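Local coordinates for protein DNA polymerase III subunit beta (PDB 4TSZ) that forms the sliding ring that tethers DNA polymerases and other proteins to DNA and makes replication processive, at residues L327-V332 / S359-M364; D141-A146 / N157-E162. All blocks are in the same frame, centred on the assembly; numbering follows the deposited sequence.

Contact 1: residues L327-V332 / S359-M364; sequences LDVLGV and SAYVVM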
loop_
_atom_site.group_PDB
_atom_site.type_symbol
_atom_site.label_atom_id
_atom_site.label_comp_id
_atom_site.label_asym_id
_atom_site.label_seq_id
_atom_site.Cartn_x
_atom_site.Cartn_y
_atom_site.Cartn_z
ATOM N N LEU E 327 7.936 -21.111 -4.817
ATOM C CA LEU E 327 6.881 -20.165 -5.191
ATOM C C LEU E 327 7.439 -19.025 -6.055
ATOM O O LEU E 327 6.807 -18.628 -7.041
ATOM C CB LEU E 327 6.113 -19.642 -3.960
ATOM C CG LEU E 327 5.154 -20.652 -3.328
ATOM C CD1 LEU E 327 4.845 -20.292 -1.887
ATOM C CD2 LEU E 327 3.863 -20.801 -4.160
ATOM N N ASP E 328 8.655 -18.565 -5.735
ATOM C CA ASP E 328 9.345 -17.535 -6.511
ATOM C C ASP E 328 9.546 -17.979 -7.960
ATOM O O ASP E 328 9.283 -17.202 -8.878
ATOM C CB ASP E 328 10.709 -17.199 -5.899
ATOM C CG ASP E 328 10.670 -16.395 -4.632
ATOM O OD1 ASP E 328 9.600 -15.828 -4.319
ATOM O OD2 ASP E 328 11.694 -16.357 -3.935
ATOM N N VAL E 329 9.983 -19.239 -8.159
ATOM C CA VAL E 329 10.203 -19.823 -9.478
ATOM C C VAL E 329 8.879 -19.935 -10.245
ATOM O O VAL E 329 8.802 -19.513 -11.402
ATOM C CB VAL E 329 10.944 -21.187 -9.402
ATOM C CG1 VAL E 329 10.961 -21.879 -10.768
ATOM C CG2 VAL E 329 12.364 -21.016 -8.873
ATOM N N LEU E 330 7.845 -20.509 -9.599
ATOM C CA LEU E 330 6.544 -20.701 -10.229
ATOM C C LEU E 330 5.904 -19.390 -10.678
ATOM O O LEU E 330 5.264 -19.366 -11.730
ATOM C CB LEU E 330 5.598 -21.537 -9.345
ATOM C CG LEU E 330 6.006 -22.999 -9.111
ATOM C CD1 LEU E 330 5.137 -23.629 -8.087
ATOM C CD2 LEU E 330 5.995 -23.817 -10.408
ATOM N N GLY E 331 6.160 -18.314 -9.921
ATOM C CA GLY E 331 5.671 -16.966 -10.192
ATOM C C GLY E 331 6.213 -16.345 -11.467
ATOM O O GLY E 331 5.631 -15.386 -11.966
ATOM N N VAL E 332 7.328 -16.876 -12.003
ATOM C CA VAL E 332 7.940 -16.392 -13.248
ATOM C C VAL E 332 7.792 -17.358 -14.451
ATOM O O VAL E 332 8.140 -16.989 -15.570
ATOM C CB VAL E 332 9.381 -15.833 -13.075
ATOM C CG1 VAL E 332 9.405 -14.647 -12.108
ATOM C CG2 VAL E 332 10.360 -16.921 -12.637
ATOM N N SER E 359 14.751 -20.075 -20.179
ATOM C CA SER E 359 14.776 -19.775 -18.753
ATOM C C SER E 359 15.165 -21.044 -18.003
ATOM O O SER E 359 14.712 -22.129 -18.354
ATOM C CB SER E 359 13.418 -19.271 -18.272
ATOM O OG SER E 359 13.109 -18.015 -18.857
ATOM N N ALA E 360 16.032 -20.906 -16.993
ATOM C CA ALA E 360 16.479 -22.015 -16.152
ATOM C C ALA E 360 16.586 -21.550 -14.698
ATOM O O ALA E 360 17.106 -20.470 -14.421
ATOM C CB ALA E 360 17.806 -22.573 -16.655
ATOM N N TYR E 361 16.032 -22.349 -13.785
ATOM C CA TYR E 361 15.988 -22.034 -12.359
ATOM C C TYR E 361 16.556 -23.173 -11.562
ATOM O O TYR E 361 16.181 -24.319 -11.765
ATOM C CB TYR E 361 14.559 -21.699 -11.911
ATOM C CG TYR E 361 13.956 -20.601 -12.756
ATOM C CD1 TYR E 361 14.212 -19.262 -12.477
ATOM C CD2 TYR E 361 13.204 -20.900 -13.893
ATOM C CE1 TYR E 361 13.726 -18.244 -13.298
ATOM C CE2 TYR E 361 12.707 -19.890 -14.719
ATOM C CZ TYR E 361 12.972 -18.560 -14.418
ATOM O OH TYR E 361 12.465 -17.556 -15.207
ATOM N N VAL E 362 17.491 -22.857 -10.672
ATOM C CA VAL E 362 18.181 -23.853 -9.851
ATOM C C VAL E 362 17.862 -23.586 -8.383
ATOM O O VAL E 362 17.986 -22.451 -7.941
ATOM C CB VAL E 362 19.704 -23.829 -10.137
ATOM C CG1 VAL E 362 20.425 -24.920 -9.356
ATOM C CG2 VAL E 362 19.986 -23.966 -11.639
ATOM N N VAL E 363 17.392 -24.610 -7.645
ATOM C CA VAL E 363 17.072 -24.460 -6.231
ATOM C C VAL E 363 17.794 -25.551 -5.446
ATOM O O VAL E 363 17.484 -26.729 -5.631
ATOM C CB VAL E 363 15.537 -24.446 -5.917
ATOM C CG1 VAL E 363 15.287 -24.167 -4.432
ATOM C CG2 VAL E 363 14.788 -23.427 -6.767
ATOM N N MET E 364 18.714 -25.169 -4.544
ATOM C CA MET E 364 19.385 -26.134 -3.668
ATOM C C MET E 364 18.363 -26.618 -2.626
ATOM O O MET E 364 17.576 -25.809 -2.110
ATOM C CB MET E 364 20.596 -25.524 -2.929
ATOM C CG MET E 364 21.878 -25.525 -3.731
ATOM S SD MET E 364 22.386 -27.140 -4.432
ATOM C CE MET E 364 23.063 -27.923 -2.996
HETATM O O HOH W 1 10.396 -18.159 -16.979
#
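Y361 OH is gripped from two directions at the junction of the segments. A water donates to it over 2.8 Å from the water oxygen to Y361 OH. The backbone carbonyl of R142, in the neighbouring central domain, is its other hydrogen-bond partner. The same water donates to V332 O, at 2.9 Å from the water oxygen, and so bridges the two segments. S359 OG is a weak third partner of this water. The buried phenol is thus fixed at its polar end, and the water ties it to the backbone of V332.

Away from the hydroxyl the contact is apolar. V332 sends CG2 against the outer end of the ring, 3.6 Å from V332 CG2 to Y361 CZ, on an oblique approach. Chi1 of -60° puts this methyl between the backbone N and the carbonyl carbon of V332. V329 serves the root of the same side chain. Both of its methyls lie against Y361 CB, and V329 CG1 also reaches Y361 CG at 3.8 Å.

The segments belong to the C-terminal domain of the beta sliding ring, where helix 323-330 packs on an antiparallel sheet. Strand 359-363 lies inside that sheet, between strands 177-184 and 349-353. The sheet therefore runs on from the central domain into the C-terminal one. Y361 and V363 both point from the strand to the helix, while V362 points away from it and packs on an apolar side chain of the bound peptide. V363 adds a smaller apolar touch: its CG2 sits 4.0 Å from V329 CG2. The two side chains lie alongside each other, running opposite ways. On the helix side, D328 forms a salt bridge with R177, on strand 177-184.

Contact 2: residues D141-A146 / N157-E162; sequences DRTSFA and NGMLLE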
loop_
_atom_site.group_PDB
_atom_site.type_symbol
_atom_site.label_atom_id
_atom_site.label_comp_id
_atom_site.label_asym_id
_atom_site.label_seq_id
_atom_site.Cartn_x
_atom_site.Cartn_y
_atom_site.Cartn_z
ATOM N N ASP E 141 13.027 -9.274 -15.380
ATOM C CA ASP E 141 11.847 -9.758 -14.661
ATOM C C ASP E 141 11.803 -11.281 -14.472
ATOM O O ASP E 141 11.262 -11.735 -13.472
ATOM C CB ASP E 141 10.545 -9.239 -15.292
ATOM C CG ASP E 141 10.298 -7.741 -15.145
ATOM O OD1 ASP E 141 10.957 -7.103 -14.285
ATOM O OD2 ASP E 141 9.433 -7.210 -15.876
ATOM N N ARG E 142 12.399 -12.060 -15.394
ATOM C CA ARG E 142 12.422 -13.517 -15.247
ATOM C C ARG E 142 13.460 -13.982 -14.225
ATOM O O ARG E 142 13.434 -15.143 -13.830
ATOM C CB ARG E 142 12.655 -14.245 -16.603
ATOM C CG ARG E 142 11.511 -14.167 -17.618
ATOM C CD ARG E 142 10.301 -14.980 -17.232
ATOM N NE ARG E 142 9.178 -14.747 -18.141
ATOM C CZ ARG E 142 8.863 -15.530 -19.167
ATOM N NH1 ARG E 142 9.587 -16.610 -19.436
ATOM N NH2 ARG E 142 7.820 -15.241 -19.932
ATOM N N THR E 143 14.389 -13.101 -13.810
ATOM C CA THR E 143 15.473 -13.499 -12.912
ATOM C C THR E 143 15.688 -12.693 -11.643
ATOM O O THR E 143 16.350 -13.211 -10.743
ATOM C CB THR E 143 16.810 -13.549 -13.694
ATOM O OG1 THR E 143 17.161 -12.219 -14.082
ATOM C CG2 THR E 143 16.762 -14.477 -14.915
ATOM N N SER E 144 15.193 -11.434 -11.580
ATOM C CA SER E 144 15.456 -10.489 -10.483
ATOM C C SER E 144 15.195 -10.948 -9.059
ATOM O O SER E 144 15.939 -10.552 -8.166
ATOM C CB SER E 144 14.863 -9.109 -10.747
ATOM O OG SER E 144 13.447 -9.116 -10.655
ATOM N N PHE E 145 14.195 -11.829 -8.853
ATOM C CA PHE E 145 13.851 -12.365 -7.527
ATOM C C PHE E 145 15.014 -13.166 -6.905
ATOM O O PHE E 145 15.054 -13.290 -5.684
ATOM C CB PHE E 145 12.603 -13.257 -7.636
ATOM C CG PHE E 145 12.850 -14.576 -8.353
ATOM C CD1 PHE E 145 13.316 -15.690 -7.657
ATOM C CD2 PHE E 145 12.650 -14.691 -9.724
ATOM C CE1 PHE E 145 13.587 -16.885 -8.316
ATOM C CE2 PHE E 145 12.910 -15.897 -10.384
ATOM C CZ PHE E 145 13.345 -16.994 -9.669
ATOM N N ALA E 146 15.920 -13.755 -7.741
ATOM C CA ALA E 146 17.022 -14.597 -7.256
ATOM C C ALA E 146 18.256 -13.851 -6.790
ATOM O O ALA E 146 19.122 -14.469 -6.173
ATOM C CB ALA E 146 17.398 -15.663 -8.280
ATOM N N ASN E 157 24.791 -9.211 -4.930
ATOM C CA ASN E 157 23.767 -8.172 -4.726
ATOM C C ASN E 157 23.511 -7.393 -6.014
ATOM O O ASN E 157 23.594 -6.169 -6.062
ATOM C CB ASN E 157 24.131 -7.243 -3.547
ATOM C CG ASN E 157 24.397 -7.967 -2.261
ATOM O OD1 ASN E 157 23.722 -8.933 -1.913
ATOM N ND2 ASN E 157 25.386 -7.514 -1.525
ATOM N N GLY E 158 23.199 -8.140 -7.056
ATOM C CA GLY E 158 22.947 -7.606 -8.379
ATOM C C GLY E 158 22.751 -8.688 -9.407
ATOM O O GLY E 158 22.618 -9.873 -9.067
ATOM N N MET E 159 22.728 -8.271 -10.676
ATOM C CA MET E 159 22.470 -9.157 -11.799
ATOM C C MET E 159 23.582 -9.171 -12.805
ATOM O O MET E 159 24.045 -8.116 -13.246
ATOM C CB MET E 159 21.151 -8.741 -12.476
ATOM C CG MET E 159 20.675 -9.688 -13.582
ATOM S SD MET E 159 19.103 -9.148 -14.263
ATOM C CE MET E 159 18.039 -9.396 -12.853
ATOM N N LEU E 160 23.977 -10.383 -13.206
ATOM C CA LEU E 160 24.947 -10.567 -14.272
ATOM C C LEU E 160 24.206 -10.378 -15.599
ATOM O O LEU E 160 23.111 -10.916 -15.779
ATOM C CB LEU E 160 25.601 -11.970 -14.232
ATOM C CG LEU E 160 26.521 -12.326 -15.429
ATOM C CD1 LEU E 160 27.836 -11.566 -15.367
ATOM C CD2 LEU E 160 26.776 -13.809 -15.520
ATOM N N LEU E 161 24.773 -9.559 -16.483
ATOM C CA LEU E 161 24.316 -9.363 -17.856
ATOM C C LEU E 161 25.508 -9.794 -18.689
ATOM O O LEU E 161 26.612 -9.272 -18.513
ATOM C CB LEU E 161 23.867 -7.924 -18.179
ATOM C CG LEU E 161 22.601 -7.409 -17.503
ATOM C CD1 LEU E 161 22.289 -5.999 -17.946
ATOM C CD2 LEU E 161 21.398 -8.317 -17.771
ATOM N N GLU E 162 25.312 -10.834 -19.500
ATOM C CA GLU E 162 26.377 -11.441 -20.278
ATOM C C GLU E 162 26.062 -11.515 -21.768
ATOM O O GLU E 162 24.973 -11.944 -22.151
ATOM C CB GLU E 162 26.669 -12.838 -19.699
ATOM C CG GLU E 162 27.752 -13.640 -20.387
ATOM C CD GLU E 162 27.712 -15.101 -19.991
ATOM O OE1 GLU E 162 28.295 -15.451 -18.940
ATOM O OE2 GLU E 162 27.040 -15.887 -20.696
#
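This is a small buried contact in which one methionine on a strand packs against the turn that follows a helix. It lies in the central domain, between the loop after helix 133-141 and the start of strand 158-164. M159 is the whole of the strand's share. Its side chain leaves the sheet toward the turn, extended through chi1 and chi2. It then bends at chi3, -67°, which brings the terminal methyl to T143 and S144.

The M159 side chain runs roughly perpendicular to that of T143. The nearest approach is 3.2 Å, from M159 CE to T143 OG1. M159 SD stands farther back, 3.6 Å from T143 OG1. The methyl thus makes the closer approach, with the sulfur also near the hydroxyl oxygen. The hydroxyl has its polar partner elsewhere: T143 OG1 is hydrogen-bonded to L139 O, in the last turns of helix 133-141. Chi1 of 67° places T143 OG1 where it meets both this carbonyl and the methionine methyl.

S144 meets the same methyl with carbon atoms. M159 CE is 3.7 Å from S144 CA and 3.8 Å from S144 CB. A short 3-10 turn, 144-146, begins at this residue. A146 N bonds back to T143 O, on the residue just before the turn, at 3.1 Å.

Strand 158-164 runs between strands 193-198 and 167-173. M159 also packs on S170 of strand 167-173 and on I202 of helix 199-208. S144 touches L203 of that helix, and T143 packs on A179 and C181 of strand 177-184.

The centres of contact 1 and contact 2 lie 12 Å apart, and both reach the same eight-stranded sheet. Each lies in one domain, and the touches between them join the central and C-terminal domains. A probable hydrogen bond of 2.9 Å links Y361 OH of contact 1 to R142 O of contact 2. Apolar packing lies beside it: V332 CG2 is 3.6 Å from F145 CE2, and D328 CB is 3.5 Å from F145 CD1. F145 thus packs against D328 and V332. R142 also forms a salt bridge with E353. The bound peptide also packs on segment 359-364, where M364 meets its backbone.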